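Local coordinates for protein triggering receptor expressed on myeloid cells 1 (Mus musculus, PDB 1U9K) that amplifies inflammatory responses as a cell-surface receptor of innate and adaptive immunity, signalling through the adapter TYROBP/DAP12 when ligands activate it, at residues K33-L38 against Y91-Y96. Sequence-based numbering, arbitrary orientation.
Sequences KAWQRL and YRCVIY
Q36 and R92, a hydrogen-bonded pair on strands C and F of the V-type immunoglobulin domain, send their side chains out side by side, a worked example of antiparallel strands that divide their labour between faces. Four backbone bonds, in the pairs A34–V94 and Q36–R92, hold the ribbon together. From R92 CB the chain leads to CG, set between backbone N and carbonyl carbon (chi1 54°), then runs extended beside Q36. CG and CD pass L38 CD1, CD at 3.7 Å. NE and NH2 grip Q36 OE1 side-on, each 2.9 Å from that oxygen and in its carbonyl plane, while L38 CD2 sits 3.6 Å above the guanidinium centre. Q36 NE2 hydrogen-bonds T46 OG1 on strand 45-49.

On the opposite face W35, Y91 and C93 form a buried cluster. Y91 CB lies over the six-membered ring of W35, 3.8 Å from its centroid; the Y91 ring, near parallel to the five-membered ring (1°), is slid until they barely overlap. C93 SG, disulfide-bonded to C21, meets the indole edge at W35 CE3 (3.7 Å), the conserved cysteine–tryptophan core of immunoglobulin domains. Two in-plane donors set the guanidinium's turn and probably polarise the Q36 carbonyl, T46 helps orient the amide, and the cluster packs mainly through apolar and aromatic contacts.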
ATOM      1  N   LYS A  33       2.307   3.607   8.139  1.00 19.91           N
ATOM      2  CA  LYS A  33       1.620   2.795   7.149  1.00 19.66           C
ATOM      3  C   LYS A  33       2.566   2.376   6.050  1.00 20.10           C
ATOM      4  O   LYS A  33       3.600   2.988   5.819  1.00 19.25           O
ATOM      5  CB  LYS A  33       0.388   3.492   6.581  1.00 21.51           C
ATOM      6  CG  LYS A  33      -0.668   3.817   7.661  1.00 23.06           C
ATOM      7  CD  LYS A  33      -0.637   5.247   8.048  1.00 25.98           C
ATOM      8  CE  LYS A  33      -1.647   5.591   9.155  1.00 24.78           C
ATOM      9  NZ  LYS A  33      -1.296   6.832   9.794  1.00 24.76           N
ATOM     10  N   ALA A  34       2.215   1.278   5.383  1.00 18.52           N
ATOM     11  CA  ALA A  34       3.069   0.719   4.382  1.00 18.97           C
ATOM     12  C   ALA A  34       2.276   0.015   3.306  1.00 18.21           C
ATOM     13  O   ALA A  34       1.155  -0.476   3.519  1.00 20.16           O
ATOM     14  CB  ALA A  34       4.039  -0.212   4.971  1.00 18.71           C
ATOM     15  N   TRP A  35       2.910  -0.066   2.148  1.00 19.48           N
ATOM     16  CA  TRP A  35       2.482  -0.919   1.041  1.00 18.65           C
ATOM     17  C   TRP A  35       3.441  -2.095   0.939  1.00 18.72           C
ATOM     18  O   TRP A  35       4.632  -1.891   0.948  1.00 19.05           O
ATOM     19  CB  TRP A  35       2.554  -0.119  -0.238  1.00 20.05           C
ATOM     20  CG  TRP A  35       2.098  -0.803  -1.543  1.00 19.20           C
ATOM     21  CD1 TRP A  35       2.849  -0.918  -2.664  1.00 20.37           C
ATOM     22  CD2 TRP A  35       0.789  -1.286  -1.883  1.00 19.85           C
ATOM     23  NE1 TRP A  35       2.117  -1.472  -3.672  1.00 21.30           N
ATOM     24  CE2 TRP A  35       0.834  -1.685  -3.228  1.00 22.40           C
ATOM     25  CE3 TRP A  35      -0.442  -1.378  -1.198  1.00 21.22           C
ATOM     26  CZ2 TRP A  35      -0.253  -2.198  -3.884  1.00 23.47           C
ATOM     27  CZ3 TRP A  35      -1.533  -1.892  -1.851  1.00 22.94           C
ATOM     28  CH2 TRP A  35      -1.435  -2.305  -3.182  1.00 25.96           C
ATOM     29  N   GLN A  36       2.899  -3.306   0.860  1.00 18.22           N
ATOM     30  CA  GLN A  36       3.663  -4.541   0.855  1.00 18.81           C
ATOM     31  C   GLN A  36       3.286  -5.415  -0.325  1.00 18.79           C
ATOM     32  O   GLN A  36       2.156  -5.395  -0.789  1.00 19.81           O
ATOM     33  CB  GLN A  36       3.435  -5.366   2.120  1.00 17.61           C
ATOM     34  CG  GLN A  36       3.861  -4.597   3.422  1.00 18.61           C
ATOM     35  CD  GLN A  36       3.847  -5.514   4.638  1.00 18.33           C
ATOM     36  OE1 GLN A  36       2.868  -6.219   4.840  1.00 20.82           O
ATOM     37  NE2 GLN A  36       4.926  -5.534   5.412  1.00 17.34           N
ATOM     38  N   ARG A  37       4.253  -6.144  -0.841  1.00 18.74           N
ATOM     39  CA  ARG A  37       3.981  -7.219  -1.745  1.00 19.86           C
ATOM     40  C   ARG A  37       4.099  -8.532  -0.960  1.00 20.08           C
ATOM     41  O   ARG A  37       4.868  -8.638   0.005  1.00 20.31           O
ATOM     42  CB  ARG A  37       4.940  -7.168  -2.902  1.00 20.04           C
ATOM     43  CG  ARG A  37       4.714  -8.142  -3.995  1.00 22.51           C
ATOM     44  CD  ARG A  37       5.611  -7.842  -5.181  1.00 23.35           C
ATOM     45  NE  ARG A  37       5.257  -8.665  -6.317  1.00 25.44           N
ATOM     46  CZ  ARG A  37       5.868  -8.602  -7.507  1.00 27.11           C
ATOM     47  NH1 ARG A  37       6.858  -7.742  -7.722  1.00 28.00           N
ATOM     48  NH2 ARG A  37       5.479  -9.374  -8.473  1.00 26.28           N
ATOM     49  N   LEU A  38       3.298  -9.498  -1.359  1.00 19.63           N
ATOM     50  CA  LEU A  38       3.252 -10.790  -0.670  1.00 20.44           C
ATOM     51  C   LEU A  38       3.641 -11.907  -1.615  1.00 19.88           C
ATOM     52  O   LEU A  38       2.777 -12.602  -2.144  1.00 20.74           O
ATOM     53  CB  LEU A  38       1.859 -11.033  -0.106  1.00 21.68           C
ATOM     54  CG  LEU A  38       1.292  -9.979   0.852  1.00 22.83           C
ATOM     55  CD1 LEU A  38      -0.222 -10.152   1.216  1.00 27.09           C
ATOM     56  CD2 LEU A  38       2.084  -9.912   2.085  1.00 26.34           C
ATOM     57  N   TYR A  91      -0.667  -7.853  -3.061  1.00 18.13           N
ATOM     58  CA  TYR A  91      -0.167  -6.700  -2.331  1.00 17.66           C
ATOM     59  C   TYR A  91      -1.157  -6.329  -1.254  1.00 19.23           C
ATOM     60  O   TYR A  91      -2.292  -6.727  -1.303  1.00 18.40           O
ATOM     61  CB  TYR A  91      -0.053  -5.482  -3.240  1.00 19.45           C
ATOM     62  CG  TYR A  91       0.932  -5.583  -4.344  1.00 18.93           C
ATOM     63  CD1 TYR A  91       0.563  -6.086  -5.596  1.00 20.35           C
ATOM     64  CD2 TYR A  91       2.249  -5.111  -4.186  1.00 20.05           C
ATOM     65  CE1 TYR A  91       1.478  -6.168  -6.634  1.00 21.73           C
ATOM     66  CE2 TYR A  91       3.181  -5.217  -5.236  1.00 20.03           C
ATOM     67  CZ  TYR A  91       2.799  -5.749  -6.421  1.00 20.85           C
ATOM     68  OH  TYR A  91       3.675  -5.855  -7.481  1.00 20.02           O
ATOM     69  N   ARG A  92      -0.719  -5.568  -0.271  1.00 19.04           N
ATOM     70  CA  ARG A  92      -1.640  -5.016   0.682  1.00 19.58           C
ATOM     71  C   ARG A  92      -1.107  -3.738   1.249  1.00 19.51           C
ATOM     72  O   ARG A  92       0.097  -3.513   1.274  1.00 19.23           O
ATOM     73  CB  ARG A  92      -1.879  -5.990   1.827  1.00 19.29           C
ATOM     74  CG  ARG A  92      -0.631  -6.437   2.483  1.00 20.88           C
ATOM     75  CD  ARG A  92      -0.821  -7.427   3.578  1.00 20.61           C
ATOM     76  NE  ARG A  92       0.404  -7.578   4.366  1.00 17.51           N
ATOM     77  CZ  ARG A  92       0.605  -8.588   5.215  1.00 17.81           C
ATOM     78  NH1 ARG A  92      -0.304  -9.479   5.397  1.00 18.30           N
ATOM     79  NH2 ARG A  92       1.715  -8.691   5.908  1.00 21.39           N
ATOM     80  N   CYS A  93      -2.016  -2.916   1.746  1.00 20.73           N
ATOM     81  CA  CYS A  93      -1.709  -1.778   2.621  1.00 22.01           C
ATOM     82  C   CYS A  93      -1.846  -2.239   4.075  1.00 21.11           C
ATOM     83  O   CYS A  93      -2.779  -2.988   4.423  1.00 20.11           O
ATOM     84  CB  CYS A  93      -2.772  -0.672   2.518  1.00 24.63           C
ATOM     85  SG  CYS A  93      -3.043   0.088   0.933  1.00 35.34           S
ATOM     86  N   VAL A  94      -0.938  -1.768   4.922  1.00 20.80           N
ATOM     87  CA  VAL A  94      -0.915  -2.161   6.308  1.00 19.96           C
ATOM     88  C   VAL A  94      -0.559  -1.022   7.233  1.00 20.01           C
ATOM     89  O   VAL A  94       0.076  -0.019   6.840  1.00 19.42           O
ATOM     90  CB  VAL A  94       0.095  -3.257   6.561  1.00 20.26           C
ATOM     91  CG1 VAL A  94      -0.229  -4.517   5.753  1.00 19.72           C
ATOM     92  CG2 VAL A  94       1.548  -2.737   6.343  1.00 21.46           C
ATOM     93  N   ILE A  95      -1.009  -1.167   8.469  1.00 18.92           N
ATOM     94  CA  ILE A  95      -0.355  -0.479   9.599  1.00 19.16           C
ATOM     95  C   ILE A  95       0.937  -1.250   9.845  1.00 19.32           C
ATOM     96  O   ILE A  95       0.911  -2.466  10.084  1.00 18.50           O
ATOM     97  CB  ILE A  95      -1.211  -0.447  10.832  1.00 18.87           C
ATOM     98  CG1 ILE A  95      -2.595   0.154  10.551  1.00 19.08           C
ATOM     99  CG2 ILE A  95      -0.450   0.316  11.999  1.00 22.41           C
ATOM    100  CD1 ILE A  95      -2.565   1.566   9.971  1.00 21.40           C
ATOM    101  N   TYR A  96       2.045  -0.516   9.799  1.00 19.27           N
ATOM    102  CA  TYR A  96       3.382  -1.003   9.904  1.00 19.67           C
ATOM    103  C   TYR A  96       4.033  -0.644  11.233  1.00 20.22           C
ATOM    104  O   TYR A  96       4.237   0.542  11.569  1.00 21.78           O
ATOM    105  CB  TYR A  96       4.178  -0.462   8.756  1.00 20.74           C
ATOM    106  CG  TYR A  96       5.558  -1.070   8.554  1.00 20.97           C
ATOM    107  CD1 TYR A  96       5.723  -2.357   8.050  1.00 24.11           C
ATOM    108  CD2 TYR A  96       6.693  -0.308   8.817  1.00 24.54           C
ATOM    109  CE1 TYR A  96       6.991  -2.894   7.860  1.00 26.68           C
ATOM    110  CE2 TYR A  96       7.967  -0.826   8.636  1.00 28.02           C
ATOM    111  CZ  TYR A  96       8.106  -2.111   8.134  1.00 28.06           C
ATOM    112  OH  TYR A  96       9.363  -2.602   7.969  1.00 36.50           O
TER